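Local coordinates for BtGH115A (Bacteroides thetaiotaomicron, PDB 5BY3), which acts as a family GH115 4-O-methyl-alpha-glucuronidase with specificity for decorated arabinogalactans, at residues A[554-559]-A[597-602]; A[539-544]-A[562-567]; A[178-183]-A[611-616]; A[130-135]-A[439-444]. One frame throughout, in Å; residues are numbered along the deposited sequence.

How the contacts relate
The GH115 domain is of TIM-barrel type, with an eight-stranded parallel sheet followed by a run of long helices. Contacts 1 and 2 lie in that run, centres 9 Å apart, and share helix 552-580; their segments alternate along the chain, and Tyr555 OH reaches Val540 O in a probable hydrogen bond. Contact 3 ties the loop after helix 587-603 back to helix 174-182, enclosing contacts 1 and 2 in sequence. Contact 4 ties the loop 130-135, which precedes the barrel, to the helix after barrel strand 429-433. Contacts 3 and 4 have centres 17 Å apart yet touch where the Trp611 ring meets the backbone oxygen of Trp135.

Contact 1 of 4, residues A[554-559]-A[597-602]; sequences AYFELV and AALTQH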
# COMPACT_ATOMS: atom_id res chain seq x y z
N ALA A 554 -13.18 -15.87 5.61
CA ALA A 554 -12.90 -14.51 5.15
C ALA A 554 -13.28 -13.51 6.22
O ALA A 554 -12.61 -12.47 6.42
CB ALA A 554 -13.66 -14.20 3.86
N TYR A 555 -14.32 -13.84 6.97
CA TYR A 555 -14.70 -12.93 8.02
C TYR A 555 -13.62 -12.90 9.12
O TYR A 555 -13.28 -11.83 9.61
CB TYR A 555 -16.08 -13.28 8.58
CG TYR A 555 -16.63 -12.26 9.56
CD1 TYR A 555 -17.09 -11.00 9.11
CD2 TYR A 555 -16.67 -12.53 10.92
CE1 TYR A 555 -17.59 -10.06 10.01
CE2 TYR A 555 -17.18 -11.61 11.81
CZ TYR A 555 -17.62 -10.38 11.36
OH TYR A 555 -18.11 -9.50 12.26
N PHE A 556 -13.06 -14.04 9.48
CA PHE A 556 -12.10 -14.00 10.56
C PHE A 556 -10.85 -13.24 10.08
O PHE A 556 -10.33 -12.37 10.77
CB PHE A 556 -11.74 -15.41 11.09
CG PHE A 556 -10.93 -15.37 12.36
CD1 PHE A 556 -11.56 -15.35 13.60
CD2 PHE A 556 -9.52 -15.31 12.31
CE1 PHE A 556 -10.80 -15.27 14.78
CE2 PHE A 556 -8.76 -15.25 13.47
CZ PHE A 556 -9.40 -15.24 14.71
N GLU A 557 -10.44 -13.57 8.87
CA GLU A 557 -9.30 -12.97 8.19
C GLU A 557 -9.39 -11.47 7.96
O GLU A 557 -8.44 -10.76 8.26
CB GLU A 557 -9.06 -13.69 6.86
CG GLU A 557 -8.42 -15.05 7.06
CD GLU A 557 -8.46 -15.89 5.83
OE1 GLU A 557 -7.92 -15.44 4.79
OE2 GLU A 557 -8.99 -17.01 5.91
N LEU A 558 -10.55 -11.00 7.49
CA LEU A 558 -10.70 -9.62 7.02
C LEU A 558 -11.35 -8.65 8.00
O LEU A 558 -11.11 -7.46 7.95
CB LEU A 558 -11.45 -9.61 5.68
CG LEU A 558 -10.82 -10.52 4.59
CD1 LEU A 558 -11.77 -10.76 3.45
CD2 LEU A 558 -9.51 -9.99 4.04
N VAL A 559 -12.17 -9.17 8.91
CA VAL A 559 -12.86 -8.33 9.90
C VAL A 559 -12.48 -8.72 11.32
O VAL A 559 -11.95 -7.90 12.05
CB VAL A 559 -14.41 -8.31 9.69
CG1 VAL A 559 -15.07 -7.34 10.63
CG2 VAL A 559 -14.76 -7.86 8.29
N ALA A 597 -3.03 -13.93 21.59
CA ALA A 597 -2.50 -15.28 21.40
C ALA A 597 -3.54 -16.20 20.81
O ALA A 597 -3.30 -16.82 19.76
CB ALA A 597 -2.04 -15.83 22.74
N ALA A 598 -4.69 -16.28 21.49
CA ALA A 598 -5.83 -17.10 21.09
C ALA A 598 -6.32 -16.75 19.69
O ALA A 598 -6.46 -17.65 18.85
CB ALA A 598 -6.97 -17.00 22.12
N LEU A 599 -6.53 -15.45 19.43
CA LEU A 599 -6.89 -14.97 18.09
C LEU A 599 -5.85 -15.41 17.03
O LEU A 599 -6.22 -15.82 15.94
CB LEU A 599 -7.09 -13.45 18.10
CG LEU A 599 -8.33 -12.97 18.89
CD1 LEU A 599 -8.31 -11.48 19.19
CD2 LEU A 599 -9.58 -13.27 18.14
N THR A 600 -4.56 -15.40 17.39
CA THR A 600 -3.50 -15.76 16.44
C THR A 600 -3.44 -17.28 16.20
O THR A 600 -3.13 -17.73 15.05
CB THR A 600 -2.15 -15.21 16.91
OG1 THR A 600 -2.31 -13.83 17.21
CG2 THR A 600 -1.05 -15.36 15.84
N GLN A 601 -3.73 -18.05 17.26
CA GLN A 601 -3.88 -19.52 17.12
C GLN A 601 -5.01 -19.86 16.18
O GLN A 601 -4.89 -20.77 15.35
CB GLN A 601 -4.14 -20.21 18.47
CG GLN A 601 -2.91 -20.51 19.33
CD GLN A 601 -2.15 -21.77 18.92
OE1 GLN A 601 -2.11 -22.16 17.74
NE2 GLN A 601 -1.51 -22.41 19.91
N HIS A 602 -6.13 -19.15 16.30
CA HIS A 602 -7.26 -19.39 15.43
C HIS A 602 -6.91 -19.09 13.96
O HIS A 602 -7.17 -19.93 13.09
CB HIS A 602 -8.51 -18.65 15.90
CG HIS A 602 -9.77 -19.12 15.24
ND1 HIS A 602 -10.34 -20.34 15.51
CD2 HIS A 602 -10.57 -18.53 14.31
CE1 HIS A 602 -11.43 -20.49 14.79
NE2 HIS A 602 -11.60 -19.40 14.06
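Leu599 is the first residue of 597-602 to meet the other helix, and it does so twice through the same partner, Phe556. Its backbone oxygen lies at the edge of the phenyl ring, near the ring plane, with Leu599 O 3.5 Å from Phe556 CZ; the slightly positive C-H rim of the ring should suit this position. One methyl of the same residue adds an apolar touch, Leu599 CD2 to Phe556 CZ at 4.0 Å, while the side chain also rests on Tyr561 and Gln564 further along helix 552-580. Thr600 points away from 554-559, yet its hydroxyl still hydrogen-bonds with Tyr561 OH of the same partner helix, and with the backbone oxygen of Ile596. The two helices, 552-580 and 587-603, are consecutive in sequence and run roughly antiparallel, a helical hairpin in which the beginning of the first lies against the end of the second. A turn further along comes His602. Here CG stands anti to the backbone N (chi1 -166°), which carries the imidazole to the phenyl ring. The result is a T-shaped pair: the edge of the imidazole points at the phenyl face, ring centroids 4.5 Å apart and planes at 66°. CD2 of His602 does the touching, 3.2 Å above the plane and over the ring centre, and it comes within 3.3 Å of Phe556 CE1. His602 CB follows behind, 3.7 Å from Phe556 CZ. Phe556 is buried and His602, lying over its face, is exposed.

Contact 2 of 4, residues A[539-544]-A[562-567]; sequences TVEKAA and PVQAAT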
# COMPACT_ATOMS: atom_id res chain seq x y z
N THR A 539 -19.76 -5.47 18.22
CA THR A 539 -20.36 -5.50 16.89
C THR A 539 -19.85 -6.67 16.02
O THR A 539 -20.63 -7.37 15.41
CB THR A 539 -20.13 -4.18 16.17
OG1 THR A 539 -20.63 -3.17 17.01
CG2 THR A 539 -20.91 -4.07 14.82
N VAL A 540 -18.55 -6.88 16.02
CA VAL A 540 -17.89 -7.90 15.23
C VAL A 540 -18.27 -9.32 15.67
O VAL A 540 -18.43 -10.23 14.83
CB VAL A 540 -16.36 -7.62 15.30
CG1 VAL A 540 -15.50 -8.86 15.23
CG2 VAL A 540 -15.97 -6.56 14.26
N GLU A 541 -18.42 -9.48 16.98
CA GLU A 541 -18.85 -10.75 17.60
C GLU A 541 -20.29 -11.08 17.23
O GLU A 541 -20.58 -12.21 16.82
CB GLU A 541 -18.69 -10.68 19.13
CG GLU A 541 -18.56 -12.04 19.81
CD GLU A 541 -17.28 -12.77 19.49
OE1 GLU A 541 -16.22 -12.13 19.36
OE2 GLU A 541 -17.31 -14.01 19.37
N LYS A 542 -21.17 -10.08 17.35
CA LYS A 542 -22.59 -10.26 17.04
C LYS A 542 -22.83 -10.54 15.56
O LYS A 542 -23.61 -11.43 15.24
CB LYS A 542 -23.45 -9.08 17.50
CG LYS A 542 -23.51 -8.85 19.02
CD LYS A 542 -24.70 -7.95 19.39
CE LYS A 542 -24.31 -6.65 20.11
NZ LYS A 542 -24.31 -6.74 21.59
N ALA A 543 -22.15 -9.81 14.67
CA ALA A 543 -22.38 -9.93 13.23
C ALA A 543 -21.83 -11.24 12.60
O ALA A 543 -22.21 -11.58 11.49
CB ALA A 543 -21.88 -8.69 12.49
N ALA A 544 -21.00 -11.98 13.36
CA ALA A 544 -20.40 -13.27 12.99
C ALA A 544 -21.37 -14.33 12.46
O ALA A 544 -21.10 -14.96 11.43
CB ALA A 544 -19.61 -13.83 14.15
N PRO A 562 -8.44 -8.57 12.55
CA PRO A 562 -7.84 -7.22 12.77
C PRO A 562 -8.55 -6.34 13.77
O PRO A 562 -7.89 -5.71 14.58
CB PRO A 562 -7.81 -6.57 11.37
CG PRO A 562 -8.76 -7.37 10.53
CD PRO A 562 -8.87 -8.75 11.14
N VAL A 563 -9.88 -6.30 13.75
CA VAL A 563 -10.60 -5.50 14.77
C VAL A 563 -10.35 -6.00 16.20
O VAL A 563 -10.10 -5.20 17.11
CB VAL A 563 -12.13 -5.31 14.49
CG1 VAL A 563 -12.84 -4.69 15.71
CG2 VAL A 563 -12.36 -4.38 13.30
N GLN A 564 -10.40 -7.32 16.40
CA GLN A 564 -10.28 -7.83 17.75
C GLN A 564 -8.82 -7.88 18.19
O GLN A 564 -8.51 -7.69 19.38
CB GLN A 564 -10.99 -9.16 17.92
CG GLN A 564 -12.53 -9.06 17.84
CD GLN A 564 -13.25 -10.35 18.28
OE1 GLN A 564 -12.82 -11.48 18.02
NE2 GLN A 564 -14.36 -10.17 18.95
N ALA A 565 -7.92 -8.09 17.23
CA ALA A 565 -6.46 -8.00 17.52
C ALA A 565 -6.12 -6.61 18.00
O ALA A 565 -5.54 -6.42 19.06
CB ALA A 565 -5.66 -8.35 16.28
N ALA A 566 -6.57 -5.63 17.24
CA ALA A 566 -6.38 -4.23 17.58
C ALA A 566 -6.97 -3.84 18.95
O ALA A 566 -6.33 -3.09 19.71
CB ALA A 566 -6.94 -3.36 16.46
N THR A 567 -8.19 -4.34 19.24
CA THR A 567 -8.87 -4.06 20.51
C THR A 567 -8.01 -4.56 21.69
O THR A 567 -7.79 -3.84 22.68
CB THR A 567 -10.24 -4.76 20.55
OG1 THR A 567 -11.05 -4.29 19.46
CG2 THR A 567 -10.96 -4.53 21.95
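Helices 539-543 and 562-567 run close to antiparallel, their N-to-C directions 147° apart and their axes 10.8 Å at closest approach, with Val540 and Val563 facing each other. These two valines meet through single methyls, Val540 CG2 and Val563 CG1, at 3.9 Å. The second methyl of Val540 takes a different neighbour: CG1 lies 4.0 Å from Gln564 CG, and the two side chains lie alongside, pointing opposite ways. Beyond CG the extended glutamine chain carries its amide past Val540 to Glu541, whose own chain bends at chi2 (68°) to come across it at about a right angle. There Gln564 NE2 donates to Glu541 OE1 over 2.7 Å, with an N-H...O angle of 159°. Carboxylate and amide are nearly coplanar, and the oxygen is approached almost straight down its C-O bond. Ser537 OG also hydrogen-bonds with Gln564 NE2, and two partners on this nitrogen favour the present orientation of the amide. On the next turn Thr567 OG1 donates to Val563 O, reaching it from the opposite face to the backbone N of Thr567. With valines and a buried glutamine amide inside and the exposed Glu541 at the border, this is the packing of an antiparallel helical hairpin, here made by helices 523-543 and 552-580 beside helix 476-495.

Contact 3 of 4, residues A[178-183]-A[611-616]; sequences SNKTYE and WNRMMD
A type II beta turn, Trp611 to Met614, brings Asn612 and Arg613 up to Thr181 and Lys180 near the C-terminal end of helix 174-182. The turn is closed by Met614 N bonding to Trp611 O, and Arg613 occupies its third position with a positive phi of 79°. In a type II turn the central peptide is flipped relative to type I; here that turns Asn612 O to the helix. Thr181 OG1 donates to it over 2.7 Å, coming from well above the carbonyl plane rather than within it. With OG1 opposite the carbonyl carbon (chi1 -47°), the threonine turns its hydroxyl to the loop, and its methyl CG2 stays close by, 4.0 Å from Asn612 CB. Arg613 extends from CG to NE, and its side chain crosses that of Lys180 at about a right angle. Lys180 CB sits over one face of the guanidinium, 3.6 Å from Arg613 CZ, while Thr181 OG1 lies at the edge, too far from Arg613 NH1 (3.6 Å) to count as a bond. The lysine then bends away, leaving Lys180 NZ 5.6 Å from Arg613 NH2; at this exposed surface, solvent probably screens the two like charges. The helix ends in a wide pi-type turn, with Glu183 N bonded to Ser178 O. Behind it Tyr182 and Glu183 pack against helix 193-205, whereas on the loop side Trp611 touches Glu557 of helix 552-580 and Met615, a selenomethionine, rests on Thr600 and Tyr603 of helix 587-603.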
# COMPACT_ATOMS: atom_id res chain seq x y z
N SER A 178 5.36 -20.15 3.33
CA SER A 178 5.70 -20.79 2.06
C SER A 178 6.59 -22.05 2.25
O SER A 178 6.23 -23.14 1.78
CB SER A 178 6.37 -19.79 1.12
OG SER A 178 6.62 -20.42 -0.11
N ASN A 179 7.72 -21.84 2.94
CA ASN A 179 8.77 -22.82 3.26
C ASN A 179 8.39 -24.02 4.14
O ASN A 179 9.09 -25.02 4.16
CB ASN A 179 9.89 -22.05 3.97
CG ASN A 179 11.19 -22.82 4.06
OD1 ASN A 179 11.82 -23.12 3.05
ND2 ASN A 179 11.62 -23.09 5.27
N LYS A 180 7.29 -23.92 4.89
CA LYS A 180 6.85 -25.03 5.76
C LYS A 180 5.38 -25.44 5.57
O LYS A 180 5.07 -26.62 5.61
CB LYS A 180 7.16 -24.78 7.25
CG LYS A 180 8.41 -23.96 7.52
CD LYS A 180 9.60 -24.73 8.07
CE LYS A 180 10.22 -23.83 9.13
NZ LYS A 180 11.55 -24.23 9.64
N THR A 181 4.48 -24.48 5.32
CA THR A 181 3.08 -24.81 5.21
C THR A 181 2.55 -25.05 3.80
O THR A 181 1.93 -26.08 3.55
CB THR A 181 2.21 -23.78 5.89
OG1 THR A 181 2.75 -23.50 7.19
CG2 THR A 181 0.80 -24.31 6.01
N TYR A 182 2.81 -24.13 2.87
CA TYR A 182 2.24 -24.25 1.53
C TYR A 182 3.08 -25.00 0.52
O TYR A 182 2.54 -25.80 -0.25
CB TYR A 182 1.83 -22.89 0.98
CG TYR A 182 1.15 -23.02 -0.35
CD1 TYR A 182 -0.09 -23.64 -0.46
CD2 TYR A 182 1.78 -22.58 -1.52
CE1 TYR A 182 -0.70 -23.80 -1.70
CE2 TYR A 182 1.18 -22.73 -2.76
CZ TYR A 182 -0.06 -23.33 -2.84
OH TYR A 182 -0.66 -23.47 -4.05
N GLU A 183 4.38 -24.72 0.46
CA GLU A 183 5.27 -25.41 -0.47
C GLU A 183 6.50 -25.86 0.34
O GLU A 183 7.56 -25.21 0.25
CB GLU A 183 5.68 -24.45 -1.56
CG GLU A 183 6.32 -25.06 -2.79
CD GLU A 183 6.79 -23.99 -3.76
OE1 GLU A 183 6.53 -22.80 -3.48
OE2 GLU A 183 7.40 -24.34 -4.79
N TRP A 611 -3.28 -21.36 6.49
CA TRP A 611 -2.40 -20.22 6.73
C TRP A 611 -1.60 -20.42 7.97
O TRP A 611 -1.31 -19.45 8.66
CB TRP A 611 -3.19 -18.91 6.85
CG TRP A 611 -4.13 -18.69 5.70
CD1 TRP A 611 -5.49 -18.76 5.74
CD2 TRP A 611 -3.79 -18.37 4.35
NE1 TRP A 611 -6.02 -18.49 4.52
CE2 TRP A 611 -5.00 -18.23 3.64
CE3 TRP A 611 -2.58 -18.15 3.67
CZ2 TRP A 611 -5.05 -17.92 2.25
CZ3 TRP A 611 -2.61 -17.84 2.30
CH2 TRP A 611 -3.84 -17.74 1.61
N ASN A 612 -1.25 -21.65 8.27
CA ASN A 612 -0.37 -21.85 9.41
C ASN A 612 1.00 -21.15 9.22
O ASN A 612 1.59 -21.26 8.12
CB ASN A 612 -0.21 -23.34 9.74
CG ASN A 612 0.52 -23.56 11.04
OD1 ASN A 612 0.40 -22.78 11.98
ND2 ASN A 612 1.32 -24.61 11.10
N ARG A 613 1.45 -20.42 10.27
CA ARG A 613 2.68 -19.58 10.24
C ARG A 613 2.60 -18.19 9.57
O ARG A 613 3.52 -17.38 9.74
CB ARG A 613 3.87 -20.31 9.60
CG ARG A 613 4.22 -21.64 10.22
CD ARG A 613 5.36 -22.29 9.46
NE ARG A 613 6.03 -23.22 10.37
CZ ARG A 613 5.67 -24.48 10.55
NH1 ARG A 613 4.65 -24.99 9.84
NH2 ARG A 613 6.34 -25.23 11.42
N MSE A 614 1.54 -17.92 8.79
CA MSE A 614 1.36 -16.62 8.14
C MSE A 614 1.21 -15.48 9.13
O MSE A 614 1.49 -14.35 8.78
CB MSE A 614 0.14 -16.75 7.25
CG MSE A 614 -0.26 -15.51 6.43
SE MSE A 614 1.14 -14.67 5.35
CE MSE A 614 0.60 -15.41 3.63
N MSE A 615 0.79 -15.78 10.37
CA MSE A 615 0.50 -14.74 11.37
C MSE A 615 1.30 -14.90 12.62
O MSE A 615 1.23 -15.93 13.30
CB MSE A 615 -0.96 -14.65 11.76
CG MSE A 615 -1.25 -13.45 12.69
SE MSE A 615 -0.81 -11.72 11.84
CE MSE A 615 -2.21 -11.80 10.45
N ASP A 616 2.06 -13.85 12.93
CA ASP A 616 2.95 -13.85 14.08
C ASP A 616 2.65 -12.57 14.82
O ASP A 616 2.86 -11.48 14.30
CB ASP A 616 4.41 -13.90 13.61
CG ASP A 616 5.39 -13.96 14.75
OD1 ASP A 616 5.04 -13.55 15.87
OD2 ASP A 616 6.55 -14.41 14.52

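Contact 4 of 4, residues A[130-135]-A[439-444]; sequences SPWEWW and PAEYQI
One face of the Trp132 indole is covered by Glu441: its CB stands 3.7 Å from the centroid of the six-membered ring, only 5° off the normal, a CH-pi contact. Glu441 CG continues over the rim, 3.5 Å from Trp132 CZ3. On the same side Glu441 O comes in obliquely above the rim, 3.0 Å from Trp132 CZ2. At the indole edge Ile444 CG2 approaches Trp132 CH2 at 4.2 Å. The neighbouring Trp135 ring carries Trp134 CZ3 over its centre, 3.8 Å above the plane. Trp132 belongs to a type I turn from Ser130 to Glu133, where Trp132 N donates to Ser130 OG, an ST turn that holds the backbone behind the indole. Across from it, Glu441 opens helix 441-452, the helix that follows barrel strand 429-433. A bend at chi2 (98°) turns its carboxylate off the indole, the two planes 76° apart, and Glu441 OE2 makes a salt bridge with Lys438, which also bonds Trp135 O. The indole N-H goes to Glu445 OE1. Glutamate therefore serves this buried interface by halves: its methylenes supply the apolar surface for the indole, while its acid end is matched by a lysine shared with the tryptophan loop.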
# COMPACT_ATOMS: atom_id res chain seq x y z
N SER A 130 -14.00 -12.91 -6.56
CA SER A 130 -13.10 -11.97 -5.90
C SER A 130 -11.62 -12.30 -6.22
O SER A 130 -11.26 -13.49 -6.32
CB SER A 130 -13.34 -12.03 -4.38
OG SER A 130 -12.22 -11.63 -3.59
N PRO A 131 -10.75 -11.26 -6.35
CA PRO A 131 -9.29 -11.46 -6.26
C PRO A 131 -8.82 -12.35 -5.09
O PRO A 131 -7.79 -13.02 -5.22
CB PRO A 131 -8.76 -10.03 -6.05
CG PRO A 131 -9.72 -9.20 -6.84
CD PRO A 131 -11.08 -9.87 -6.74
N TRP A 132 -9.55 -12.34 -3.99
CA TRP A 132 -9.17 -13.05 -2.78
C TRP A 132 -9.89 -14.40 -2.57
O TRP A 132 -9.84 -14.99 -1.47
CB TRP A 132 -9.38 -12.13 -1.60
CG TRP A 132 -8.81 -10.78 -1.84
CD1 TRP A 132 -9.44 -9.70 -2.33
CD2 TRP A 132 -7.45 -10.39 -1.63
NE1 TRP A 132 -8.57 -8.64 -2.44
CE2 TRP A 132 -7.34 -9.05 -2.02
CE3 TRP A 132 -6.32 -11.06 -1.16
CZ2 TRP A 132 -6.15 -8.34 -1.92
CZ3 TRP A 132 -5.13 -10.37 -1.06
CH2 TRP A 132 -5.05 -9.02 -1.44
N GLU A 133 -10.59 -14.84 -3.63
CA GLU A 133 -11.11 -16.20 -3.81
C GLU A 133 -10.27 -17.24 -3.06
O GLU A 133 -10.76 -17.98 -2.20
CB GLU A 133 -11.13 -16.48 -5.32
CG GLU A 133 -11.37 -17.92 -5.77
CD GLU A 133 -10.10 -18.67 -6.09
OE1 GLU A 133 -9.23 -18.16 -6.84
OE2 GLU A 133 -9.99 -19.82 -5.61
N TRP A 134 -8.99 -17.28 -3.39
CA TRP A 134 -8.08 -18.17 -2.72
C TRP A 134 -7.38 -17.49 -1.54
O TRP A 134 -7.24 -18.12 -0.48
CB TRP A 134 -7.05 -18.71 -3.70
CG TRP A 134 -6.30 -19.89 -3.12
CD1 TRP A 134 -6.72 -21.21 -3.05
CD2 TRP A 134 -4.99 -19.86 -2.53
NE1 TRP A 134 -5.75 -21.97 -2.45
CE2 TRP A 134 -4.68 -21.18 -2.11
CE3 TRP A 134 -4.04 -18.84 -2.33
CZ2 TRP A 134 -3.48 -21.52 -1.50
CZ3 TRP A 134 -2.84 -19.17 -1.72
CH2 TRP A 134 -2.56 -20.50 -1.30
N TRP A 135 -6.96 -16.22 -1.73
CA TRP A 135 -6.02 -15.55 -0.82
C TRP A 135 -6.66 -15.05 0.49
O TRP A 135 -5.96 -14.81 1.50
CB TRP A 135 -5.26 -14.43 -1.55
CG TRP A 135 -4.02 -14.93 -2.31
CD1 TRP A 135 -3.94 -15.31 -3.65
CD2 TRP A 135 -2.71 -15.13 -1.76
NE1 TRP A 135 -2.66 -15.71 -3.94
CE2 TRP A 135 -1.89 -15.61 -2.81
CE3 TRP A 135 -2.15 -14.95 -0.48
CZ2 TRP A 135 -0.54 -15.92 -2.61
CZ3 TRP A 135 -0.81 -15.24 -0.29
CH2 TRP A 135 -0.02 -15.75 -1.35
N PRO A 439 -2.06 -9.14 6.36
CA PRO A 439 -3.49 -8.92 6.26
C PRO A 439 -3.83 -7.49 5.76
O PRO A 439 -4.50 -6.73 6.46
CB PRO A 439 -3.91 -9.07 7.73
CG PRO A 439 -2.79 -8.34 8.49
CD PRO A 439 -1.53 -8.66 7.66
N ALA A 440 -3.34 -7.13 4.58
CA ALA A 440 -3.48 -5.81 3.96
C ALA A 440 -4.32 -5.92 2.70
O ALA A 440 -4.24 -5.03 1.82
CB ALA A 440 -2.09 -5.29 3.55
N GLU A 441 -5.05 -7.03 2.60
CA GLU A 441 -5.88 -7.35 1.47
C GLU A 441 -6.67 -6.14 0.95
O GLU A 441 -6.72 -5.85 -0.26
CB GLU A 441 -6.87 -8.45 1.84
CG GLU A 441 -6.25 -9.79 2.21
CD GLU A 441 -6.11 -10.02 3.72
OE1 GLU A 441 -6.22 -9.06 4.52
OE2 GLU A 441 -5.91 -11.20 4.10
N TYR A 442 -7.28 -5.41 1.87
CA TYR A 442 -8.10 -4.32 1.46
C TYR A 442 -7.25 -3.18 0.84
O TYR A 442 -7.53 -2.79 -0.32
CB TYR A 442 -9.05 -3.81 2.57
CG TYR A 442 -9.82 -2.62 2.03
CD1 TYR A 442 -10.77 -2.80 1.03
CD2 TYR A 442 -9.51 -1.31 2.42
CE1 TYR A 442 -11.43 -1.72 0.48
CE2 TYR A 442 -10.18 -0.22 1.86
CZ TYR A 442 -11.13 -0.45 0.89
OH TYR A 442 -11.81 0.58 0.31
N GLN A 443 -6.25 -2.68 1.57
CA GLN A 443 -5.40 -1.56 1.07
C GLN A 443 -4.74 -1.85 -0.29
O GLN A 443 -4.68 -0.97 -1.16
CB GLN A 443 -4.32 -1.14 2.08
CG GLN A 443 -4.85 -0.54 3.40
CD GLN A 443 -5.08 -1.56 4.53
OE1 GLN A 443 -5.16 -2.78 4.28
NE2 GLN A 443 -5.21 -1.07 5.76
N ILE A 444 -4.32 -3.11 -0.47
CA ILE A 444 -3.70 -3.59 -1.67
C ILE A 444 -4.70 -3.45 -2.81
O ILE A 444 -4.35 -2.95 -3.88
CB ILE A 444 -3.23 -5.06 -1.51
CG1 ILE A 444 -2.07 -5.15 -0.49
CG2 ILE A 444 -2.82 -5.69 -2.85
CD1 ILE A 444 -1.76 -6.56 0.01